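Local coordinates for putative Glycerophosphoryl diester phosphodiesterase (PDB 3L12), which is a putative member of the glycerophosphoryl diester phosphodiesterase family, a TIM-barrel protein that holds a bound magnesium ion, at residues N66-N71 with T83-V89; V54-V60 with V89-Y94; R163-V167 with D189-E195. One frame throughout, in Å; residues are numbered along the deposited sequence. Where two conformers were deposited one is given.

Contact 1. Residues N66-N71 with T83-V89; sequences NHHLAN and TGAERQV
His68 and Gln88 face each other as a non-hydrogen-bonded antiparallel pair, a single beta bridge that pins together two parts of the long loop between strand 61-63 and helix 94-98. This loop probably corresponds to the insertion that members of this family carry in their TIM barrel. The two backbone bonds flanking the pair, Val89 N to His67 O (2.8 Å) and Leu69 N to Arg87 O (2.9 Å), fix the register. The His68 ring lies along the Gln88 backbone and puts one face, off centre, over Gln88 CA, a CH-pi contact of 3.8 Å to the ring centroid. Gln88 swings CG opposite its backbone N (chi1 -175°) and, extended from there, runs on past the ring, its amide nearly parallel to the imidazole, and gives NE2 to Asp153. At the edge of the His68 ring, ND1 shares an in-plane hydrogen bond of 2.9 Å with His67 ND1, which helps set the ring's rotation. The His67 ring carries Asn66 OD1 over its centre. Glu86, its CG beside the backbone N (chi1 -69°), stretches across the 68-70 backbone, so that OE1 comes to 3.4 Å from His68 CB. Two waters hold this carboxylate: one joins OE1 to Asn66 ND2 and His68 O, the other joins OE2 to Asn71 N. Next to the bridge, Leu69 CD2 packs against Val89 CG2 at 3.5 Å, the two side chains crossing at about a right angle. At the far end, Asn71 ND2 donates to a lone pair of Gly84 O, in the carbonyl plane, at 3.0 Å and 162°.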
# COMPACT_ATOMS: atom_id res chain seq x y z
N ASN A 66 20.59 -7.99 -0.66
CA ASN A 66 21.90 -8.38 -1.13
C ASN A 66 23.06 -8.14 -0.15
O ASN A 66 22.96 -7.41 0.82
CB ASN A 66 22.18 -7.63 -2.43
CG ASN A 66 23.29 -8.25 -3.22
OD1 ASN A 66 23.52 -9.48 -3.15
ND2 ASN A 66 24.04 -7.41 -3.95
N HIS A 67 24.15 -8.86 -0.42
CA HIS A 67 25.36 -8.78 0.43
C HIS A 67 26.13 -7.47 0.23
O HIS A 67 27.11 -7.22 0.94
CB HIS A 67 26.22 -10.05 0.24
CG HIS A 67 26.37 -10.43 -1.17
ND1 HIS A 67 26.99 -9.61 -2.09
CD2 HIS A 67 25.95 -11.52 -1.86
CE1 HIS A 67 26.98 -10.19 -3.28
NE2 HIS A 67 26.34 -11.35 -3.17
N HIS A 68 25.72 -6.66 -0.75
CA HIS A 68 26.18 -5.29 -0.94
C HIS A 68 24.95 -4.36 -0.97
O HIS A 68 23.85 -4.79 -1.36
CB HIS A 68 26.98 -5.15 -2.21
CG HIS A 68 28.35 -5.77 -2.14
ND1 HIS A 68 28.56 -7.14 -2.13
CD2 HIS A 68 29.58 -5.20 -2.12
CE1 HIS A 68 29.87 -7.37 -2.06
NE2 HIS A 68 30.51 -6.21 -2.07
N LEU A 69 25.13 -3.11 -0.58
CA LEU A 69 24.05 -2.13 -0.55
C LEU A 69 23.96 -1.41 -1.90
O LEU A 69 24.96 -0.95 -2.46
CB LEU A 69 24.20 -1.13 0.57
CG LEU A 69 24.24 -1.70 1.99
CD1 LEU A 69 24.38 -0.60 3.06
CD2 LEU A 69 23.02 -2.62 2.29
N ALA A 70 22.76 -1.31 -2.45
CA ALA A 70 22.59 -0.70 -3.79
C ALA A 70 22.36 0.80 -3.68
O ALA A 70 21.52 1.22 -2.88
CB ALA A 70 21.36 -1.35 -4.51
N ASN A 71 23.01 1.57 -4.53
CA ASN A 71 22.87 3.03 -4.58
C ASN A 71 21.45 3.45 -4.93
O ASN A 71 20.99 4.49 -4.45
CB ASN A 71 23.82 3.65 -5.57
CG ASN A 71 25.28 3.50 -5.17
OD1 ASN A 71 25.59 3.12 -4.04
ND2 ASN A 71 26.15 3.80 -6.09
N THR A 83 26.73 7.08 -3.96
CA THR A 83 27.33 7.10 -5.29
C THR A 83 28.59 6.22 -5.18
O THR A 83 29.10 5.90 -4.10
CB THR A 83 27.67 8.52 -5.71
OG1 THR A 83 28.61 9.10 -4.79
CG2 THR A 83 26.42 9.38 -5.77
N GLY A 84 29.13 5.80 -6.28
CA GLY A 84 30.38 5.02 -6.09
C GLY A 84 30.14 3.55 -5.82
O GLY A 84 29.01 3.08 -5.89
N ALA A 85 31.24 2.83 -5.55
CA ALA A 85 31.21 1.38 -5.38
C ALA A 85 30.29 0.94 -4.27
O ALA A 85 30.20 1.59 -3.23
CB ALA A 85 32.65 0.81 -5.16
N GLU A 86 29.57 -0.17 -4.48
CA GLU A 86 28.67 -0.66 -3.47
C GLU A 86 29.42 -1.14 -2.26
O GLU A 86 30.51 -1.72 -2.37
CB GLU A 86 27.79 -1.78 -4.03
CG GLU A 86 26.79 -1.33 -5.02
CD GLU A 86 25.80 -2.42 -5.49
OE1 GLU A 86 25.82 -3.57 -4.98
OE2 GLU A 86 25.00 -2.11 -6.39
N ARG A 87 28.83 -0.90 -1.10
CA ARG A 87 29.44 -1.30 0.15
C ARG A 87 29.04 -2.70 0.57
O ARG A 87 27.83 -3.06 0.51
CB ARG A 87 28.97 -0.32 1.18
CG ARG A 87 29.40 1.12 0.92
CD ARG A 87 28.86 2.05 2.05
NE ARG A 87 28.90 3.44 1.59
CZ ARG A 87 28.60 4.50 2.31
NH1 ARG A 87 28.29 4.41 3.60
NH2 ARG A 87 28.65 5.68 1.73
N GLN A 88 30.03 -3.47 1.01
CA GLN A 88 29.85 -4.87 1.38
C GLN A 88 29.31 -4.95 2.80
O GLN A 88 29.95 -4.51 3.76
CB GLN A 88 31.16 -5.60 1.27
CG GLN A 88 31.09 -7.10 1.50
CD GLN A 88 32.49 -7.77 1.43
OE1 GLN A 88 33.51 -7.11 1.41
NE2 GLN A 88 32.50 -9.09 1.49
N VAL A 89 28.16 -5.57 2.92
CA VAL A 89 27.49 -5.63 4.23
C VAL A 89 28.33 -6.35 5.31
O VAL A 89 28.35 -5.92 6.47
CB VAL A 89 26.03 -6.23 4.11
CG1 VAL A 89 25.44 -6.55 5.48
CG2 VAL A 89 25.09 -5.30 3.29
O HOH W 1 23.27 -4.51 -4.15
O HOH W 2 26.60 0.77 -1.10
O HOH W 3 27.78 2.88 -2.57
O HOH W 4 24.55 0.38 -6.71

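Contact 2. Residues V54-V60 with V89-Y94; sequences VMTADGV and VAEMTY
The beta hairpin of strands 48-55 and 61-63 turns at Thr56-Gly59, and this turn lands on the start of helix 94-98: Asp58 and Ala57 bind the Met92-Tyr94 backbone directly. Two bonds cross. Ala57 N donates to Met92 O at 2.8 Å, coming from above the carbonyl plane, and Tyr94 N donates to Asp58 OD1, also at 2.8 Å. Tyr94 N lies in the first turn of the helix, where the carboxylate would probably sit well with the helix dipole. Asp58 OD1 is doubly gripped: Thr56 OG1 donates to it at 2.7 Å on the anti side, while Tyr94 N arrives on the syn side from the opposite face of the carboxylate plane. Asp58 reaches this spot with CG between its backbone N and carbonyl carbon (chi1 53°). Thr56 OG1 works in both directions, since it also accepts from Val60 N at 2.9 Å and so ties the hairpin end to the helix start. Its methyl, CG2, lies at the edge of the Tyr94 ring, and Val60 CG2 touches Tyr94 CB at 4.1 Å; farther out, Tyr94 OH bonds to Val126 O. Ala57 CB lies 3.2 Å from Ala90 O, with Met92 O close by as well. Thr93, the N-cap, donates its backbone N-H to Glu96 OE1 while its own hydroxyl caps a backbone N of the helix, consistent with a capping box. On the hairpin side, the type I turn that ends on Gly59, at positive phi (76°), is the classic 3:5 hairpin with a G1 beta bulge.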
# COMPACT_ATOMS: atom_id res chain seq x y z
N VAL A 54 21.02 -11.27 5.55
CA VAL A 54 22.45 -11.16 5.30
C VAL A 54 23.16 -10.82 6.64
O VAL A 54 22.57 -10.15 7.53
CB VAL A 54 22.65 -10.02 4.24
CG1 VAL A 54 24.10 -9.69 4.06
CG2 VAL A 54 21.93 -10.37 2.89
N MSE A 55 24.40 -11.29 6.83
CA MSE A 55 25.16 -11.01 8.04
C MSE A 55 26.02 -9.72 7.98
O MSE A 55 26.70 -9.50 6.98
CB MSE A 55 26.13 -12.15 8.33
CG MSE A 55 25.51 -13.53 8.53
SE MSE A 55 24.28 -13.53 10.03
CE MSE A 55 25.22 -13.17 11.32
N THR A 56 25.99 -8.94 9.05
CA THR A 56 26.89 -7.79 9.18
C THR A 56 28.27 -8.27 9.68
O THR A 56 28.47 -9.43 10.08
CB THR A 56 26.34 -6.78 10.19
OG1 THR A 56 26.33 -7.38 11.48
CG2 THR A 56 24.89 -6.31 9.79
N ALA A 57 29.22 -7.33 9.74
CA ALA A 57 30.56 -7.64 10.24
C ALA A 57 30.53 -8.09 11.68
O ALA A 57 31.34 -8.93 12.10
CB ALA A 57 31.46 -6.39 10.14
N ASP A 58 29.60 -7.52 12.45
CA ASP A 58 29.49 -7.85 13.88
C ASP A 58 28.52 -8.97 14.18
O ASP A 58 28.10 -9.13 15.33
CB ASP A 58 29.26 -6.59 14.75
CG ASP A 58 28.07 -5.71 14.32
OD1 ASP A 58 27.57 -5.69 13.16
OD2 ASP A 58 27.68 -4.93 15.23
N GLY A 59 28.18 -9.75 13.15
CA GLY A 59 27.39 -10.96 13.32
C GLY A 59 25.90 -10.77 13.54
O GLY A 59 25.25 -11.64 14.14
N VAL A 60 25.37 -9.68 13.03
CA VAL A 60 23.92 -9.40 13.18
C VAL A 60 23.19 -9.82 11.89
O VAL A 60 23.53 -9.33 10.81
CB VAL A 60 23.61 -7.91 13.52
CG1 VAL A 60 22.10 -7.68 13.76
CG2 VAL A 60 24.37 -7.44 14.75
N VAL A 89 28.16 -5.57 2.92
CA VAL A 89 27.49 -5.63 4.23
C VAL A 89 28.33 -6.35 5.31
O VAL A 89 28.35 -5.92 6.47
CB VAL A 89 26.03 -6.23 4.11
CG1 VAL A 89 25.44 -6.55 5.48
CG2 VAL A 89 25.09 -5.30 3.29
N ALA A 90 29.00 -7.42 4.93
CA ALA A 90 29.84 -8.23 5.85
C ALA A 90 31.02 -7.44 6.42
O ALA A 90 31.69 -7.90 7.37
CB ALA A 90 30.34 -9.48 5.13
N GLU A 91 31.36 -6.33 5.76
CA GLU A 91 32.44 -5.45 6.23
C GLU A 91 31.97 -4.22 7.01
O GLU A 91 32.80 -3.39 7.35
CB GLU A 91 33.29 -5.00 5.03
CG GLU A 91 34.13 -6.15 4.42
CD GLU A 91 35.31 -6.61 5.29
OE1 GLU A 91 35.70 -5.89 6.25
OE2 GLU A 91 35.91 -7.70 5.00
N MSE A 92 30.65 -4.09 7.22
CA MSE A 92 30.04 -2.99 7.96
C MSE A 92 29.41 -3.48 9.25
O MSE A 92 28.81 -4.58 9.29
CB MSE A 92 28.91 -2.34 7.14
CG MSE A 92 29.35 -1.89 5.81
SE MSE A 92 27.87 -1.19 4.74
CE MSE A 92 27.54 0.35 5.80
N THR A 93 29.50 -2.68 10.29
CA THR A 93 28.81 -2.98 11.52
C THR A 93 27.34 -2.66 11.34
O THR A 93 26.96 -1.87 10.45
CB THR A 93 29.33 -2.20 12.72
OG1 THR A 93 29.04 -0.80 12.56
CG2 THR A 93 30.87 -2.43 12.93
N TYR A 94 26.49 -3.25 12.17
CA TYR A 94 25.09 -2.94 12.09
C TYR A 94 24.87 -1.43 12.35
O TYR A 94 24.06 -0.80 11.68
CB TYR A 94 24.22 -3.76 13.06
CG TYR A 94 22.77 -3.35 12.92
CD1 TYR A 94 22.12 -3.46 11.71
CD2 TYR A 94 22.07 -2.80 13.98
CE1 TYR A 94 20.80 -3.03 11.53
CE2 TYR A 94 20.74 -2.39 13.80
CZ TYR A 94 20.13 -2.50 12.55
OH TYR A 94 18.82 -2.11 12.38

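Contact 3. Residues R163-V167 with D189-E195; sequences RAEMV and DWALLGE
Arg163 and Asp189 form a salt bridge between two neighbouring helices on the outside of the TIM barrel, 160-176 and 190-199, which follow the adjacent parallel strands 145-150 and 183-187. The helix segments cross at -60° with their axes 10.0 Å apart. The ionic part is end-on and bidentate: Arg163 NH1 donates to Asp189 OD2 at 2.8 Å and Arg163 NH2 to Asp189 OD1 at 3.1 Å, both on the syn sides of the carboxylate and close to the guanidinium plane. Arg163 gets there by a bend at CG-CD (chi3 51°), which swings the guanidinium back toward the neighbouring helix. The same carboxylate has a second task as N-cap of helix 190-199. Asp189 OD1 accepts Leu192 N at 3.2 Å from above the carboxylate plane, on the face that Arg163 NH2 also uses, and OD2 takes a further bond from Ser152. One carboxylate thus joins Arg163, the helix start and the loop after strand 145-150. Apolar packing lies next to it. Leu192 carries CD1 over one face of the guanidinium, toward its rim, and presses the same methyl on Val167 CG2 at 3.7 Å, the two side chains sliding past each other in opposite directions. Leu150 of strand 145-150 closes this layer from the barrel side. Selenomethionine Met166 adds a looser touch, SE to Leu192 CD2 at 4.4 Å. Glu195 makes a van der Waals contact, its carboxylate being engaged by Arg198 and Gln199 of its own helix. Its chain folds at chi2 (62°) and lays Glu195 OE2 3.8 Å from Ala164 CB.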
# COMPACT_ATOMS: atom_id res chain seq x y z
N ARG A 163 29.96 -19.78 7.41
CA ARG A 163 28.68 -20.14 6.80
C ARG A 163 27.76 -20.85 7.82
O ARG A 163 26.56 -20.56 7.90
CB ARG A 163 28.90 -20.99 5.56
CG ARG A 163 29.57 -20.22 4.41
CD ARG A 163 30.12 -21.15 3.32
NE ARG A 163 29.12 -22.11 2.85
CZ ARG A 163 28.09 -21.84 2.04
NH1 ARG A 163 27.88 -20.59 1.59
NH2 ARG A 163 27.25 -22.81 1.68
N ALA A 164 28.35 -21.74 8.63
CA ALA A 164 27.60 -22.46 9.68
C ALA A 164 27.14 -21.47 10.75
O ALA A 164 26.06 -21.61 11.34
CB ALA A 164 28.45 -23.58 10.33
N GLU A 165 27.99 -20.48 11.02
CA GLU A 165 27.68 -19.43 11.99
C GLU A 165 26.48 -18.60 11.52
O GLU A 165 25.66 -18.18 12.33
CB GLU A 165 28.86 -18.52 12.22
CG GLU A 165 29.97 -19.15 13.08
CD GLU A 165 31.28 -18.37 13.02
OE1 GLU A 165 31.25 -17.21 12.55
OE2 GLU A 165 32.31 -18.91 13.43
N MSE A 166 26.39 -18.35 10.23
CA MSE A 166 25.23 -17.60 9.68
C MSE A 166 23.95 -18.35 10.00
O MSE A 166 22.99 -17.79 10.53
CB MSE A 166 25.36 -17.41 8.18
CG MSE A 166 24.04 -16.93 7.55
SE MSE A 166 24.25 -16.33 5.75
CE MSE A 166 22.73 -15.27 5.85
N VAL A 167 23.95 -19.64 9.66
CA VAL A 167 22.80 -20.48 9.91
C VAL A 167 22.45 -20.47 11.40
O VAL A 167 21.29 -20.24 11.77
CB VAL A 167 23.01 -21.91 9.36
CG1 VAL A 167 21.86 -22.87 9.84
CG2 VAL A 167 23.07 -21.90 7.85
N ASP A 189 21.52 -20.98 -2.28
CA ASP A 189 22.76 -21.69 -1.80
C ASP A 189 22.30 -23.03 -1.26
O ASP A 189 21.94 -23.18 -0.09
CB ASP A 189 23.42 -20.80 -0.73
CG ASP A 189 24.84 -21.22 -0.39
OD1 ASP A 189 25.12 -22.41 -0.48
OD2 ASP A 189 25.63 -20.31 -0.01
N TRP A 190 22.30 -24.02 -2.14
CA TRP A 190 21.80 -25.33 -1.82
C TRP A 190 22.67 -26.03 -0.77
O TRP A 190 22.15 -26.78 0.04
CB TRP A 190 21.68 -26.13 -3.10
CG TRP A 190 20.53 -25.73 -4.02
CD1 TRP A 190 19.81 -24.58 -3.99
CD2 TRP A 190 20.03 -26.49 -5.13
NE1 TRP A 190 18.86 -24.59 -4.99
CE2 TRP A 190 18.99 -25.75 -5.71
CE3 TRP A 190 20.34 -27.75 -5.65
CZ2 TRP A 190 18.23 -26.22 -6.78
CZ3 TRP A 190 19.61 -28.21 -6.75
CH2 TRP A 190 18.56 -27.44 -7.28
N ALA A 191 23.98 -25.75 -0.78
CA ALA A 191 24.83 -26.36 0.23
C ALA A 191 24.43 -25.82 1.58
O ALA A 191 24.40 -26.57 2.53
CB ALA A 191 26.34 -26.11 -0.08
N LEU A 192 24.12 -24.53 1.65
CA LEU A 192 23.69 -23.90 2.89
C LEU A 192 22.39 -24.52 3.41
O LEU A 192 22.22 -24.64 4.61
CB LEU A 192 23.54 -22.37 2.73
CG LEU A 192 23.60 -21.50 4.01
CD1 LEU A 192 24.98 -21.56 4.69
CD2 LEU A 192 23.21 -20.02 3.69
N LEU A 193 21.50 -24.93 2.50
CA LEU A 193 20.25 -25.58 2.90
C LEU A 193 20.55 -26.94 3.57
O LEU A 193 19.84 -27.36 4.47
CB LEU A 193 19.27 -25.72 1.72
CG LEU A 193 18.74 -24.42 1.16
CD1 LEU A 193 17.97 -24.68 -0.14
CD2 LEU A 193 17.88 -23.66 2.20
N GLY A 194 21.61 -27.61 3.14
CA GLY A 194 22.04 -28.84 3.80
C GLY A 194 22.45 -28.57 5.23
O GLY A 194 22.17 -29.38 6.11
N GLU A 195 23.12 -27.45 5.44
CA GLU A 195 23.55 -27.02 6.78
C GLU A 195 22.32 -26.63 7.61
O GLU A 195 22.24 -26.98 8.78
CB GLU A 195 24.59 -25.92 6.70
CG GLU A 195 25.15 -25.41 8.03
CD GLU A 195 25.91 -26.47 8.82
OE1 GLU A 195 26.47 -27.42 8.21
OE2 GLU A 195 25.92 -26.38 10.08

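Contacts 1 and 2 form one continuous patch, with contact 1 nested in the loop that contact 2 closes and Val89 common to both; their centres lie 13 Å apart, and Met92 SE packs on Leu69 CD1 at 3.9 Å. Contact 3 is set 17 Å from contact 2, centre to centre, yet the two meet where Met55 CG touches Met166 CG at 3.8 Å. Contact 1 stays clear of contact 3, about 8 Å at the nearest atoms. The magnesium ion, held by Glu50, Asp52 and Glu149, is about 9 Å from the side chains of Asn66 and Val54 and about 11 Å from Met166; no contact supplies a ligand, and each lies outside the first shell.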